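Local coordinates for protein glycosyl transferase (Staphylococcus aureus, PDB 5U02) that belongs to the TarS-type glycosyltransferases, here as a C-terminal portion with a linker domain and two E-set-clan domains, probably immunoglobulin-like, at residues I132-P137 against N158-G163. Numbering follows the deposited sequence.
Sequences IDIAKP and NEFMIG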
loop_
_atom_site.group_PDB
_atom_site.type_symbol
_atom_site.label_atom_id
_atom_site.label_comp_id
_atom_site.label_asym_id
_atom_site.label_seq_id
_atom_site.Cartn_x
_atom_site.Cartn_y
_atom_site.Cartn_z
ATOM N N ILE A 132 -10.601 -1.751 -26.787
ATOM C CA ILE A 132 -11.469 -2.774 -26.212
ATOM C C ILE A 132 -11.803 -2.391 -24.775
ATOM O O ILE A 132 -10.906 -2.258 -23.936
ATOM C CB ILE A 132 -10.804 -4.157 -26.275
ATOM C CG1 ILE A 132 -10.302 -4.432 -27.696
ATOM C CG2 ILE A 132 -11.769 -5.238 -25.815
ATOM C CD1 ILE A 132 -9.684 -5.801 -27.882
ATOM N N ASP A 133 -13.095 -2.218 -24.492
ATOM C CA ASP A 133 -13.545 -1.839 -23.157
ATOM C C ASP A 133 -13.171 -2.911 -22.132
ATOM O O ASP A 133 -12.965 -4.082 -22.463
ATOM C CB ASP A 133 -15.061 -1.616 -23.145
ATOM C CG ASP A 133 -15.456 -0.228 -23.625
ATOM O OD1 ASP A 133 -14.559 0.606 -23.858
ATOM O OD2 ASP A 133 -16.672 0.030 -23.766
ATOM N N ILE A 134 -13.087 -2.497 -20.870
ATOM C CA ILE A 134 -12.767 -3.395 -19.767
ATOM C C ILE A 134 -14.034 -3.601 -18.947
ATOM O O ILE A 134 -14.539 -2.664 -18.315
ATOM C CB ILE A 134 -11.627 -2.859 -18.894
ATOM C CG1 ILE A 134 -10.435 -2.463 -19.761
ATOM C CG2 ILE A 134 -11.218 -3.906 -17.869
ATOM C CD1 ILE A 134 -9.139 -2.335 -18.978
ATOM N N ALA A 135 -14.544 -4.832 -18.951
ATOM C CA ALA A 135 -15.742 -5.189 -18.210
ATOM C C ALA A 135 -15.423 -5.371 -16.728
ATOM O O ALA A 135 -14.264 -5.473 -16.322
ATOM C CB ALA A 135 -16.371 -6.456 -18.791
ATOM N N LYS A 136 -16.474 -5.403 -15.917
ATOM C CA LYS A 136 -16.303 -5.538 -14.484
ATOM C C LYS A 136 -15.759 -6.923 -14.142
ATOM O O LYS A 136 -16.190 -7.927 -14.722
ATOM C CB LYS A 136 -17.629 -5.300 -13.768
ATOM C CG LYS A 136 -17.527 -4.412 -12.546
ATOM C CD LYS A 136 -18.873 -3.823 -12.176
ATOM C CE LYS A 136 -19.530 -4.602 -11.050
ATOM N NZ LYS A 136 -20.703 -3.874 -10.491
ATOM N N PRO A 137 -14.794 -7.025 -13.229
ATOM C CA PRO A 137 -14.283 -8.344 -12.846
ATOM C C PRO A 137 -15.304 -9.128 -12.045
ATOM O O PRO A 137 -16.087 -8.572 -11.276
ATOM C CB PRO A 137 -13.058 -8.025 -11.980
ATOM C CG PRO A 137 -13.306 -6.649 -11.476
ATOM C CD PRO A 137 -14.013 -5.938 -12.602
ATOM N N ASN A 158 -11.996 -14.299 -10.479
ATOM C CA ASN A 158 -12.034 -15.465 -11.357
ATOM C C ASN A 158 -11.883 -15.067 -12.819
ATOM O O ASN A 158 -11.224 -15.770 -13.594
ATOM C CB ASN A 158 -13.328 -16.251 -11.144
ATOM C CG ASN A 158 -13.237 -17.221 -9.978
ATOM O OD1 ASN A 158 -12.164 -17.423 -9.408
ATOM N ND2 ASN A 158 -14.359 -17.844 -9.635
ATOM N N GLU A 159 -12.485 -13.949 -13.218
ATOM C CA GLU A 159 -12.394 -13.490 -14.595
ATOM C C GLU A 159 -12.153 -11.991 -14.617
ATOM O O GLU A 159 -12.839 -11.232 -13.926
ATOM C CB GLU A 159 -13.654 -13.840 -15.389
ATOM C CG GLU A 159 -13.673 -15.280 -15.870
ATOM C CD GLU A 159 -14.848 -15.583 -16.778
ATOM O OE1 GLU A 159 -15.455 -14.626 -17.305
ATOM O OE2 GLU A 159 -15.159 -16.777 -16.970
ATOM N N PHE A 160 -11.170 -11.580 -15.413
ATOM C CA PHE A 160 -10.790 -10.182 -15.552
ATOM C C PHE A 160 -9.949 -10.070 -16.812
ATOM O O PHE A 160 -9.006 -10.847 -17.000
ATOM C CB PHE A 160 -10.007 -9.693 -14.328
ATOM C CG PHE A 160 -10.031 -8.202 -14.146
ATOM C CD1 PHE A 160 -10.953 -7.419 -14.824
ATOM C CD2 PHE A 160 -9.116 -7.579 -13.312
ATOM C CE1 PHE A 160 -10.971 -6.045 -14.663
ATOM C CE2 PHE A 160 -9.129 -6.207 -13.145
ATOM C CZ PHE A 160 -10.058 -5.437 -13.824
ATOM N N MET A 161 -10.293 -9.122 -17.677
ATOM C CA MET A 161 -9.637 -9.018 -18.972
ATOM C C MET A 161 -8.267 -8.370 -18.898
ATOM O O MET A 161 -7.738 -7.963 -19.940
ATOM C CB MET A 161 -10.525 -8.254 -19.954
ATOM C CG MET A 161 -11.554 -9.141 -20.617
ATOM S SD MET A 161 -12.644 -8.222 -21.707
ATOM C CE MET A 161 -12.951 -6.802 -20.687
ATOM N N ILE A 162 -7.669 -8.266 -17.714
ATOM C CA ILE A 162 -6.355 -7.650 -17.580
ATOM C C ILE A 162 -5.577 -8.378 -16.495
ATOM O O ILE A 162 -6.111 -8.659 -15.414
ATOM C CB ILE A 162 -6.447 -6.138 -17.292
ATOM C CG1 ILE A 162 -5.054 -5.562 -17.002
ATOM C CG2 ILE A 162 -7.416 -5.869 -16.171
ATOM C CD1 ILE A 162 -4.980 -4.046 -16.943
ATOM N N GLY A 163 -4.317 -8.688 -16.795
ATOM C CA GLY A 163 -3.502 -9.495 -15.918
ATOM C C GLY A 163 -3.052 -8.765 -14.668
ATOM O O GLY A 163 -3.124 -7.540 -14.542
HETATM O O HOH W 1 -13.191 -8.175 -17.471
#
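Met161 reaches across to the backbone of Asp133, Ile134 and Ala135 with the last atom of its side chain. Its CB points toward the other segment. CG lies anti to the carbonyl carbon (chi1 -84°), and the chain runs on extended to SD. The bend at chi3 (-43°) then lays the methyl CE against the peptide backbone. CE stands 3.2 Å from Asp133 O and 3.5 Å from Ile134 CA. It comes within 3.1 Å of Ala135 N, which is tight for a methyl, so its exact placing is doubtful. It also meets Ala135 CB at 3.9 Å. The methyl thus packs on polar and carbon atoms alike.

The Phe160 side chain lies alongside Pro137 and turns one ring face to it. Pro137 CB sits over that face, 3.8 Å from the ring centroid, in a CH-pi contact that is offset toward the rim. The CD atom of the same proline lies 3.7 Å from Phe160 CE1. Ile162 CG2 lies over the centre of the opposite face, so the ring is held between two aliphatic groups. Ile134 CG2 approaches Phe160 CE1 obliquely at 3.9 Å.

No direct hydrogen bond joins the segments. One water links them: it donates to Ala135 O and accepts from Met161 N. Pro137 CA also makes a CA-H...O contact with Glu159 O at 3.4 Å.

The loop 132-137 carries the chain from strand 129-132 of a three-stranded sheet into strand 138-146 of the larger antiparallel sheet. The turn that follows strand 150-159 packs against this connection. Ile134 also touches Leu118 of strand 117-121, and Phe160 rests on Val219 and Ile221 of strand 212-221. The backbone of Phe160 hydrogen-bonds to Arg104 of helix 93-105, and Met161 O to Tyr108 OH in the link after that helix.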